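Local coordinates for protocadherin gamma-B3 (Homo sapiens, PDB 5K8R), which probably mediates calcium-dependent cell adhesion through its extracellular cadherin repeats and may help establish and maintain specific neuronal connections in the brain, at residues E1-E10 and F87-D98; L124-N135 and L182-P190. All blocks are in the same frame, centred on the assembly; numbering follows the deposited sequence.

How the contacts relate
The two contacts face each other across the junction of cadherin repeats 1 and 2 and illustrate how calcium joins repeats in series. Contact 1, in repeat 1, is a parallel strand pair whose backbone ladder carries on into metal ligands; contact 2, in repeat 2, sets a loop against the end of a strand, with little direct hydrogen bonding and most of its polar chemistry passing through metal. Both are partly buried; contact 1 has an apolar inner face, contact 2 an apolar far end, both with charges at the junction. There they touch: D95 OD2 lies 2.8 Å from N135 ND2, a probable hydrogen bond, while N97 and D131 share one calcium and D98 and D131 another.

Contact 1 (E1-E10 and F87-D98); sequences EPIRYAIPEE and FHVTVLIQDIND. With CA (calcium ion), chain D; CA (calcium ion), chain C; CA (calcium ion), chain B.
E9 and D98 share two calcium ions where the first strand of a cadherin repeat, 3-8, runs parallel to the last one, 85-94, toward the junction with repeat 2. E9 OE2 binds one ion at 2.5 Å, joined there by D95 OD1, the I96 carbonyl and D98 OD1. E9 OE1 turns to the other ion, which E10 OE2 and D98 OD2 also hold, the latter at 2.4 Å. I96 N donates to the anti lone pair of E9 OE2 over 3.0 Å and almost straight (174°), fixing the carboxylate further. With CG between its backbone N and carbonyl carbon (chi1 55°) and the chain extended beyond, E9 reaches past Q94 O to the metals; R62 is its polar partner from outside, and D61 and E63 add ligands.

Behind the metals, a backbone ladder alternates between the strands: I7 N donates to L92 O at 2.9 Å, then Q94 N to I7 O and E9 N to Q94 O. On the inner face I7 CG1 rests against the neighbouring tips V91 CG1 and I93 CD1, 3.8 Å from each. Replacing I7 with an alanine would probably open a gap beside V91 and I93, leaving the I93 tip freer to turn. Farther along, Y5 turns its ring edge to the strand, CD2 lying 4.1 Å from V89 CG1.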
loop_
_atom_site.group_PDB
_atom_site.type_symbol
_atom_site.label_atom_id
_atom_site.label_comp_id
_atom_site.label_asym_id
_atom_site.label_seq_id
_atom_site.Cartn_x
_atom_site.Cartn_y
_atom_site.Cartn_z
ATOM N N GLU A 1 24.349 54.799 -41.822
ATOM C CA GLU A 1 24.173 54.297 -43.179
ATOM C C GLU A 1 24.687 52.850 -43.312
ATOM O O GLU A 1 25.468 52.573 -44.224
ATOM C CB GLU A 1 24.879 55.211 -44.184
ATOM C CG GLU A 1 24.120 56.490 -44.499
ATOM C CD GLU A 1 24.727 57.707 -43.829
ATOM O OE1 GLU A 1 25.823 57.580 -43.244
ATOM O OE2 GLU A 1 24.108 58.791 -43.886
ATOM N N PRO A 2 24.262 51.877 -42.399
ATOM C CA PRO A 2 23.329 52.312 -41.349
ATOM C C PRO A 2 24.042 52.557 -40.023
ATOM O O PRO A 2 25.272 52.531 -39.971
ATOM C CB PRO A 2 22.380 51.121 -41.222
ATOM C CG PRO A 2 23.235 49.925 -41.487
ATOM C CD PRO A 2 24.502 50.384 -42.160
ATOM N N ILE A 3 23.273 52.793 -38.966
ATOM C CA ILE A 3 23.839 53.042 -37.645
ATOM C C ILE A 3 23.088 52.267 -36.568
ATOM O O ILE A 3 21.875 52.072 -36.661
ATOM C CB ILE A 3 23.818 54.541 -37.295
ATOM C CG1 ILE A 3 24.416 54.773 -35.906
ATOM C CG2 ILE A 3 22.399 55.085 -37.367
ATOM C CD1 ILE A 3 25.045 56.139 -35.733
ATOM N N ARG A 4 23.815 51.827 -35.547
ATOM C CA ARG A 4 23.218 51.072 -34.449
ATOM C C ARG A 4 23.692 51.512 -33.061
ATOM O O ARG A 4 24.844 51.290 -32.686
ATOM C CB ARG A 4 23.472 49.575 -34.633
ATOM C CG ARG A 4 23.056 48.722 -33.446
ATOM C CD ARG A 4 24.091 47.651 -33.144
ATOM N NE ARG A 4 24.999 48.054 -32.074
ATOM C CZ ARG A 4 25.896 47.251 -31.513
ATOM N NH1 ARG A 4 26.009 45.993 -31.920
ATOM N NH2 ARG A 4 26.682 47.703 -30.545
ATOM N N TYR A 5 22.787 52.129 -32.307
ATOM C CA TYR A 5 23.067 52.584 -30.956
ATOM C C TYR A 5 22.821 51.436 -29.979
ATOM O O TYR A 5 22.379 50.350 -30.357
ATOM C CB TYR A 5 22.215 53.807 -30.609
ATOM C CG TYR A 5 22.438 54.989 -31.525
ATOM C CD1 TYR A 5 23.529 55.831 -31.352
ATOM C CD2 TYR A 5 21.556 55.265 -32.563
ATOM C CE1 TYR A 5 23.737 56.914 -32.187
ATOM C CE2 TYR A 5 21.756 56.346 -33.403
ATOM C CZ TYR A 5 22.848 57.167 -33.210
ATOM O OH TYR A 5 23.050 58.244 -34.044
ATOM N N ALA A 6 23.114 51.681 -28.704
ATOM C CA ALA A 6 22.917 50.672 -27.667
ATOM C C ALA A 6 22.625 51.379 -26.355
ATOM O O ALA A 6 23.486 52.091 -25.830
ATOM C CB ALA A 6 24.144 49.767 -27.534
ATOM N N ILE A 7 21.420 51.187 -25.828
ATOM C CA ILE A 7 21.005 51.874 -24.607
ATOM C C ILE A 7 20.392 50.870 -23.639
ATOM O O ILE A 7 19.792 49.877 -24.076
ATOM C CB ILE A 7 20.013 53.009 -24.914
ATOM C CG1 ILE A 7 18.810 52.474 -25.694
ATOM C CG2 ILE A 7 20.696 54.128 -25.686
ATOM C CD1 ILE A 7 17.727 53.504 -25.942
ATOM N N PRO A 8 20.520 51.073 -22.331
ATOM C CA PRO A 8 19.814 50.207 -21.384
ATOM C C PRO A 8 18.316 50.460 -21.430
ATOM O O PRO A 8 17.844 51.516 -21.856
ATOM C CB PRO A 8 20.406 50.605 -20.028
ATOM C CG PRO A 8 20.860 52.012 -20.228
ATOM C CD PRO A 8 21.347 52.080 -21.647
ATOM N N GLU A 9 17.563 49.458 -20.988
ATOM C CA GLU A 9 16.115 49.564 -20.955
ATOM C C GLU A 9 15.667 50.443 -19.788
ATOM O O GLU A 9 16.450 50.802 -18.903
ATOM C CB GLU A 9 15.478 48.179 -20.843
ATOM C CG GLU A 9 15.987 47.369 -19.662
ATOM C CD GLU A 9 15.143 46.141 -19.378
ATOM O OE1 GLU A 9 13.929 46.164 -19.674
ATOM O OE2 GLU A 9 15.696 45.150 -18.855
ATOM N N GLU A 10 14.380 50.797 -19.806
ATOM C CA GLU A 10 13.722 51.510 -18.708
ATOM C C GLU A 10 14.337 52.885 -18.454
ATOM O O GLU A 10 14.355 53.365 -17.319
ATOM C CB GLU A 10 13.734 50.678 -17.422
ATOM C CG GLU A 10 13.164 49.275 -17.572
ATOM C CD GLU A 10 11.651 49.258 -17.699
ATOM O OE1 GLU A 10 11.019 50.323 -17.534
ATOM O OE2 GLU A 10 11.091 48.171 -17.959
ATOM N N PHE A 87 16.802 56.335 -43.788
ATOM C CA PHE A 87 18.023 56.124 -43.013
ATOM C C PHE A 87 17.723 55.070 -41.959
ATOM O O PHE A 87 17.047 55.357 -40.967
ATOM C CB PHE A 87 18.512 57.423 -42.375
ATOM C CG PHE A 87 18.907 58.475 -43.371
ATOM C CD1 PHE A 87 20.174 58.473 -43.932
ATOM C CD2 PHE A 87 18.015 59.465 -43.745
ATOM C CE1 PHE A 87 20.542 59.439 -44.848
ATOM C CE2 PHE A 87 18.378 60.435 -44.661
ATOM C CZ PHE A 87 19.643 60.422 -45.213
ATOM N N HIS A 88 18.221 53.856 -42.174
ATOM C CA HIS A 88 17.915 52.750 -41.278
ATOM C C HIS A 88 18.686 52.901 -39.973
ATOM O O HIS A 88 19.907 53.087 -39.978
ATOM C CB HIS A 88 18.251 51.416 -41.943
ATOM C CG HIS A 88 17.765 50.223 -41.179
ATOM N ND1 HIS A 88 16.438 49.857 -41.137
ATOM C CD2 HIS A 88 18.429 49.317 -40.423
ATOM C CE1 HIS A 88 16.303 48.776 -40.390
ATOM N NE2 HIS A 88 17.497 48.428 -39.945
ATOM N N VAL A 89 17.969 52.824 -38.855
ATOM C CA VAL A 89 18.554 52.938 -37.526
ATOM C C VAL A 89 18.166 51.703 -36.728
ATOM O O VAL A 89 16.999 51.292 -36.736
ATOM C CB VAL A 89 18.094 54.218 -36.804
ATOM C CG1 VAL A 89 18.783 54.341 -35.452
ATOM C CG2 VAL A 89 18.366 55.445 -37.661
ATOM N N THR A 90 19.144 51.109 -36.049
ATOM C CA THR A 90 18.912 49.994 -35.145
ATOM C C THR A 90 19.413 50.364 -33.757
ATOM O O THR A 90 20.506 50.919 -33.610
ATOM C CB THR A 90 19.604 48.716 -35.638
ATOM O OG1 THR A 90 21.002 48.966 -35.816
ATOM C CG2 THR A 90 19.015 48.272 -36.965
ATOM N N VAL A 91 18.605 50.069 -32.742
ATOM C CA VAL A 91 18.911 50.415 -31.358
ATOM C C VAL A 91 18.868 49.133 -30.539
ATOM O O VAL A 91 17.803 48.521 -30.387
ATOM C CB VAL A 91 17.939 51.458 -30.791
ATOM C CG1 VAL A 91 18.328 51.821 -29.364
ATOM C CG2 VAL A 91 17.910 52.696 -31.673
ATOM N N LEU A 92 20.013 48.759 -29.978
ATOM C CA LEU A 92 20.108 47.579 -29.129
ATOM C C LEU A 92 19.637 47.961 -27.727
ATOM O O LEU A 92 20.080 48.963 -27.166
ATOM C CB LEU A 92 21.544 47.058 -29.084
ATOM C CG LEU A 92 21.802 45.859 -28.169
ATOM C CD1 LEU A 92 21.013 44.646 -28.639
ATOM C CD2 LEU A 92 23.288 45.544 -28.102
ATOM N N ILE A 93 18.733 47.162 -27.169
ATOM C CA ILE A 93 18.177 47.417 -25.846
ATOM C C ILE A 93 18.840 46.457 -24.867
ATOM O O ILE A 93 18.554 45.255 -24.866
ATOM C CB ILE A 93 16.650 47.260 -25.836
ATOM C CG1 ILE A 93 16.010 48.242 -26.820
ATOM C CG2 ILE A 93 16.102 47.466 -24.434
ATOM C CD1 ILE A 93 16.375 49.688 -26.567
ATOM N N GLN A 94 19.726 46.989 -24.031
ATOM C CA GLN A 94 20.422 46.174 -23.046
ATOM C C GLN A 94 19.492 45.814 -21.892
ATOM O O GLN A 94 18.561 46.551 -21.557
ATOM C CB GLN A 94 21.651 46.915 -22.520
ATOM C CG GLN A 94 22.641 47.313 -23.603
ATOM C CD GLN A 94 23.628 48.364 -23.135
ATOM O OE1 GLN A 94 23.406 49.033 -22.125
ATOM N NE2 GLN A 94 24.724 48.515 -23.869
ATOM N N ASP A 95 19.759 44.664 -21.279
ATOM C CA ASP A 95 18.937 44.159 -20.190
ATOM C C ASP A 95 19.490 44.610 -18.845
ATOM O O ASP A 95 20.702 44.580 -18.615
ATOM C CB ASP A 95 18.868 42.631 -20.234
ATOM C CG ASP A 95 18.005 42.050 -19.128
ATOM O OD1 ASP A 95 16.889 42.565 -18.903
ATOM O OD2 ASP A 95 18.445 41.078 -18.478
ATOM N N ILE A 96 18.589 45.032 -17.959
ATOM C CA ILE A 96 18.932 45.343 -16.579
ATOM C C ILE A 96 18.198 44.363 -15.673
ATOM O O ILE A 96 17.171 43.788 -16.040
ATOM C CB ILE A 96 18.592 46.800 -16.199
ATOM C CG1 ILE A 96 17.080 47.031 -16.248
ATOM C CG2 ILE A 96 19.313 47.772 -17.121
ATOM C CD1 ILE A 96 16.667 48.447 -15.889
ATOM N N ASN A 97 18.744 44.171 -14.472
ATOM C CA ASN A 97 18.170 43.232 -13.508
ATOM C C ASN A 97 17.107 43.956 -12.685
ATOM O O ASN A 97 17.300 44.304 -11.518
ATOM C CB ASN A 97 19.257 42.637 -12.624
ATOM C CG ASN A 97 18.746 41.503 -11.759
ATOM O OD1 ASN A 97 17.862 40.749 -12.166
ATOM N ND2 ASN A 97 19.291 41.384 -10.557
ATOM N N ASP A 98 15.958 44.186 -13.317
ATOM C CA ASP A 98 14.836 44.852 -12.670
ATOM C C ASP A 98 13.676 43.905 -12.388
ATOM O O ASP A 98 12.569 44.366 -12.086
ATOM C CB ASP A 98 14.364 46.033 -13.520
ATOM C CG ASP A 98 13.959 45.620 -14.920
ATOM O OD1 ASP A 98 14.415 44.553 -15.380
ATOM O OD2 ASP A 98 13.186 46.364 -15.559
HETATM CA CA CA D . 15.206 43.258 -17.318
HETATM CA CA CA C . 12.134 45.770 -17.679
HETATM CA CA CA B . 16.378 38.851 -12.478
#

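Contact 2 (L124-N135 and L182-P190); sequences LESAQDPDVGVN and LTAVDGGEP. With CA (calcium ion), chain B; CA (calcium ion), chain D.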
loop_
_atom_site.group_PDB
_atom_site.type_symbol
_atom_site.label_atom_id
_atom_site.label_comp_id
_atom_site.label_asym_id
_atom_site.label_seq_id
_atom_site.Cartn_x
_atom_site.Cartn_y
_atom_site.Cartn_z
ATOM N N LEU A 124 12.996 19.268 -7.828
ATOM C CA LEU A 124 12.422 20.496 -7.296
ATOM C C LEU A 124 12.100 21.442 -8.442
ATOM O O LEU A 124 12.823 21.490 -9.442
ATOM C CB LEU A 124 13.373 21.177 -6.310
ATOM C CG LEU A 124 13.579 20.465 -4.975
ATOM C CD1 LEU A 124 14.496 21.279 -4.076
ATOM C CD2 LEU A 124 12.239 20.215 -4.304
ATOM N N GLU A 125 11.012 22.192 -8.295
ATOM C CA GLU A 125 10.640 23.162 -9.313
ATOM C C GLU A 125 11.641 24.310 -9.333
ATOM O O GLU A 125 11.970 24.882 -8.290
ATOM C CB GLU A 125 9.231 23.694 -9.060
ATOM C CG GLU A 125 8.809 24.771 -10.041
ATOM C CD GLU A 125 7.327 25.068 -9.982
ATOM O OE1 GLU A 125 6.704 24.809 -8.930
ATOM O OE2 GLU A 125 6.783 25.553 -10.995
ATOM N N SER A 126 12.130 24.639 -10.524
ATOM C CA SER A 126 13.088 25.720 -10.671
ATOM C C SER A 126 12.380 27.072 -10.657
ATOM O O SER A 126 11.173 27.177 -10.893
ATOM C CB SER A 126 13.887 25.554 -11.965
ATOM O OG SER A 126 14.884 26.553 -12.083
ATOM N N ALA A 127 13.151 28.114 -10.367
ATOM C CA ALA A 127 12.617 29.465 -10.373
ATOM C C ALA A 127 12.630 30.035 -11.788
ATOM O O ALA A 127 13.417 29.627 -12.646
ATOM C CB ALA A 127 13.419 30.366 -9.434
ATOM N N GLN A 128 11.736 30.991 -12.027
ATOM C CA GLN A 128 11.629 31.657 -13.315
ATOM C C GLN A 128 11.993 33.128 -13.173
ATOM O O GLN A 128 11.760 33.745 -12.130
ATOM C CB GLN A 128 10.219 31.520 -13.901
ATOM C CG GLN A 128 9.851 30.098 -14.287
ATOM C CD GLN A 128 8.536 30.020 -15.034
ATOM O OE1 GLN A 128 7.864 31.031 -15.239
ATOM N NE2 GLN A 128 8.162 28.816 -15.449
ATOM N N ASP A 129 12.566 33.682 -14.237
ATOM C CA ASP A 129 13.038 35.059 -14.243
ATOM C C ASP A 129 12.891 35.637 -15.645
ATOM O O ASP A 129 13.522 35.142 -16.590
ATOM C CB ASP A 129 14.493 35.123 -13.775
ATOM C CG ASP A 129 14.910 36.512 -13.332
ATOM O OD1 ASP A 129 14.609 37.491 -14.047
ATOM O OD2 ASP A 129 15.544 36.623 -12.263
ATOM N N PRO A 130 12.072 36.677 -15.827
ATOM C CA PRO A 130 11.866 37.227 -17.176
ATOM C C PRO A 130 13.075 37.955 -17.738
ATOM O O PRO A 130 13.052 38.328 -18.918
ATOM C CB PRO A 130 10.681 38.182 -16.988
ATOM C CG PRO A 130 10.735 38.566 -15.555
ATOM C CD PRO A 130 11.256 37.368 -14.814
ATOM N N ASP A 131 14.122 38.169 -16.944
ATOM C CA ASP A 131 15.342 38.773 -17.456
ATOM C C ASP A 131 16.104 37.762 -18.314
ATOM O O ASP A 131 15.679 36.619 -18.508
ATOM C CB ASP A 131 16.207 39.279 -16.303
ATOM C CG ASP A 131 15.536 40.389 -15.513
ATOM O OD1 ASP A 131 14.756 41.160 -16.109
ATOM O OD2 ASP A 131 15.792 40.489 -14.293
ATOM N N VAL A 132 17.250 38.192 -18.841
ATOM C CA VAL A 132 18.095 37.353 -19.679
ATOM C C VAL A 132 19.542 37.499 -19.225
ATOM O O VAL A 132 19.886 38.375 -18.432
ATOM C CB VAL A 132 17.961 37.692 -21.178
ATOM C CG1 VAL A 132 16.590 37.285 -21.696
ATOM C CG2 VAL A 132 18.204 39.173 -21.409
ATOM N N GLY A 133 20.392 36.617 -19.747
ATOM C CA GLY A 133 21.800 36.658 -19.389
ATOM C C GLY A 133 22.014 36.283 -17.934
ATOM O O GLY A 133 21.348 35.397 -17.388
ATOM N N VAL A 134 22.960 36.973 -17.293
ATOM C CA VAL A 134 23.235 36.722 -15.884
ATOM C C VAL A 134 22.116 37.240 -14.991
ATOM O O VAL A 134 21.998 36.807 -13.840
ATOM C CB VAL A 134 24.583 37.346 -15.475
ATOM C CG1 VAL A 134 25.721 36.713 -16.258
ATOM C CG2 VAL A 134 24.559 38.853 -15.684
ATOM N N ASN A 135 21.284 38.156 -15.494
ATOM C CA ASN A 135 20.194 38.691 -14.689
ATOM C C ASN A 135 19.112 37.655 -14.416
ATOM O O ASN A 135 18.300 37.850 -13.505
ATOM C CB ASN A 135 19.586 39.915 -15.375
ATOM C CG ASN A 135 20.596 41.023 -15.595
ATOM O OD1 ASN A 135 21.589 41.127 -14.875
ATOM N ND2 ASN A 135 20.348 41.859 -16.597
ATOM N N LEU A 182 13.573 27.175 0.472
ATOM C CA LEU A 182 14.381 27.265 -0.710
ATOM C C LEU A 182 14.448 28.695 -1.177
ATOM O O LEU A 182 13.464 29.360 -1.270
ATOM C CB LEU A 182 13.764 26.410 -1.794
ATOM C CG LEU A 182 14.315 26.321 -3.192
ATOM C CD1 LEU A 182 15.691 25.737 -3.161
ATOM C CD2 LEU A 182 13.449 25.551 -4.130
ATOM N N THR A 183 15.632 29.158 -1.485
ATOM C CA THR A 183 15.850 30.529 -1.923
ATOM C C THR A 183 16.552 30.532 -3.275
ATOM O O THR A 183 17.465 29.734 -3.513
ATOM C CB THR A 183 16.679 31.314 -0.896
ATOM O OG1 THR A 183 16.037 31.253 0.383
ATOM C CG2 THR A 183 16.818 32.773 -1.312
ATOM N N ALA A 184 16.119 31.428 -4.159
ATOM C CA ALA A 184 16.723 31.609 -5.473
ATOM C C ALA A 184 17.212 33.045 -5.590
ATOM O O ALA A 184 16.429 33.987 -5.419
ATOM C CB ALA A 184 15.728 31.285 -6.589
ATOM N N VAL A 185 18.503 33.209 -5.877
ATOM C CA VAL A 185 19.130 34.518 -6.031
ATOM C C VAL A 185 19.718 34.600 -7.432
ATOM O O VAL A 185 20.519 33.743 -7.822
ATOM C CB VAL A 185 20.223 34.755 -4.973
ATOM C CG1 VAL A 185 20.671 36.210 -4.988
ATOM C CG2 VAL A 185 19.736 34.344 -3.590
ATOM N N ASP A 186 19.331 35.630 -8.183
ATOM C CA ASP A 186 19.844 35.795 -9.535
ATOM C C ASP A 186 21.257 36.378 -9.498
ATOM O O ASP A 186 21.796 36.717 -8.441
ATOM C CB ASP A 186 18.897 36.660 -10.369
ATOM C CG ASP A 186 18.595 38.007 -9.728
ATOM O OD1 ASP A 186 19.437 38.529 -8.968
ATOM O OD2 ASP A 186 17.506 38.552 -9.999
ATOM N N GLY A 187 21.868 36.496 -10.674
ATOM C CA GLY A 187 23.228 36.990 -10.767
ATOM C C GLY A 187 23.326 38.386 -11.345
ATOM O O GLY A 187 24.360 38.761 -11.908
ATOM N N GLY A 188 22.255 39.169 -11.211
ATOM C CA GLY A 188 22.228 40.518 -11.732
ATOM C C GLY A 188 22.652 41.551 -10.703
ATOM O O GLY A 188 23.049 41.237 -9.582
ATOM N N GLU A 189 22.560 42.812 -11.111
ATOM C CA GLU A 189 22.925 43.926 -10.243
ATOM C C GLU A 189 21.782 44.932 -10.132
ATOM O O GLU A 189 21.407 45.562 -11.121
ATOM C CB GLU A 189 24.186 44.618 -10.759
ATOM C CG GLU A 189 24.661 45.771 -9.890
ATOM C CD GLU A 189 25.137 45.319 -8.523
ATOM O OE1 GLU A 189 25.532 44.142 -8.386
ATOM O OE2 GLU A 189 25.115 46.141 -7.584
ATOM N N PRO A 190 21.220 45.083 -8.921
ATOM C CA PRO A 190 21.615 44.345 -7.718
ATOM C C PRO A 190 21.013 42.946 -7.668
ATOM O O PRO A 190 20.150 42.621 -8.485
ATOM C CB PRO A 190 21.065 45.211 -6.588
ATOM C CG PRO A 190 19.841 45.822 -7.177
ATOM C CD PRO A 190 20.154 46.061 -8.636
HETATM CA CA CA B . 16.378 38.851 -12.478
HETATM CA CA CA D . 15.206 43.258 -17.318
HETATM O O HOH W 1 22.698 43.339 -13.873
#
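D129 and D186 bring two carboxylates together at one calcium ion, their side chains crossing at about a right angle and their planes turned 45° apart. The nearest oxygens, D129 OD2 and D186 OD2, stand 3.6 Å from each other, a closeness between like charges that the metal probably pays for. D129 is bidentate, with OD2 at 2.4 Å from the ion and OD1 at 2.7 Å. Its OD1 also accepts the backbone N of D131 on the anti side, 19° out of the carboxylate plane, closing an Asx turn. D186 offers OD2 alone, while its polar partner outside the segments is R192. Because CG sits between the backbone N and carbonyl carbon (chi1 55°), D186 can reach the ion with CB lying 3.4 Å from N135 O, itself a ligand. D131 spans two metals, OD2 on this one and OD1 on its neighbour; N97 and N99 of the linker complete the shell.

Beyond the ion the loop leans on the turn after the strand. G187 N makes a weak, bent bond to V134 O (3.2 Å), and N135 OD1 comes within 3.3 Å of G188 CA, where a CB would clash with that oxygen. A water bridges N135 OD1 to E189 N. Toward the other end the chemistry turns apolar: A127 CB meets A184 CB at 3.8 Å, and L124 and L182 touch loosely through their methyls. Nearby, S126 N bonds to N253 of the second subunit. The sequence from D129 to N135, Asp-x-Asp-x-Gly-x-Asn, is the calcium-binding loop characteristic of cadherin repeats, placed here at the junction between repeats 1 and 2.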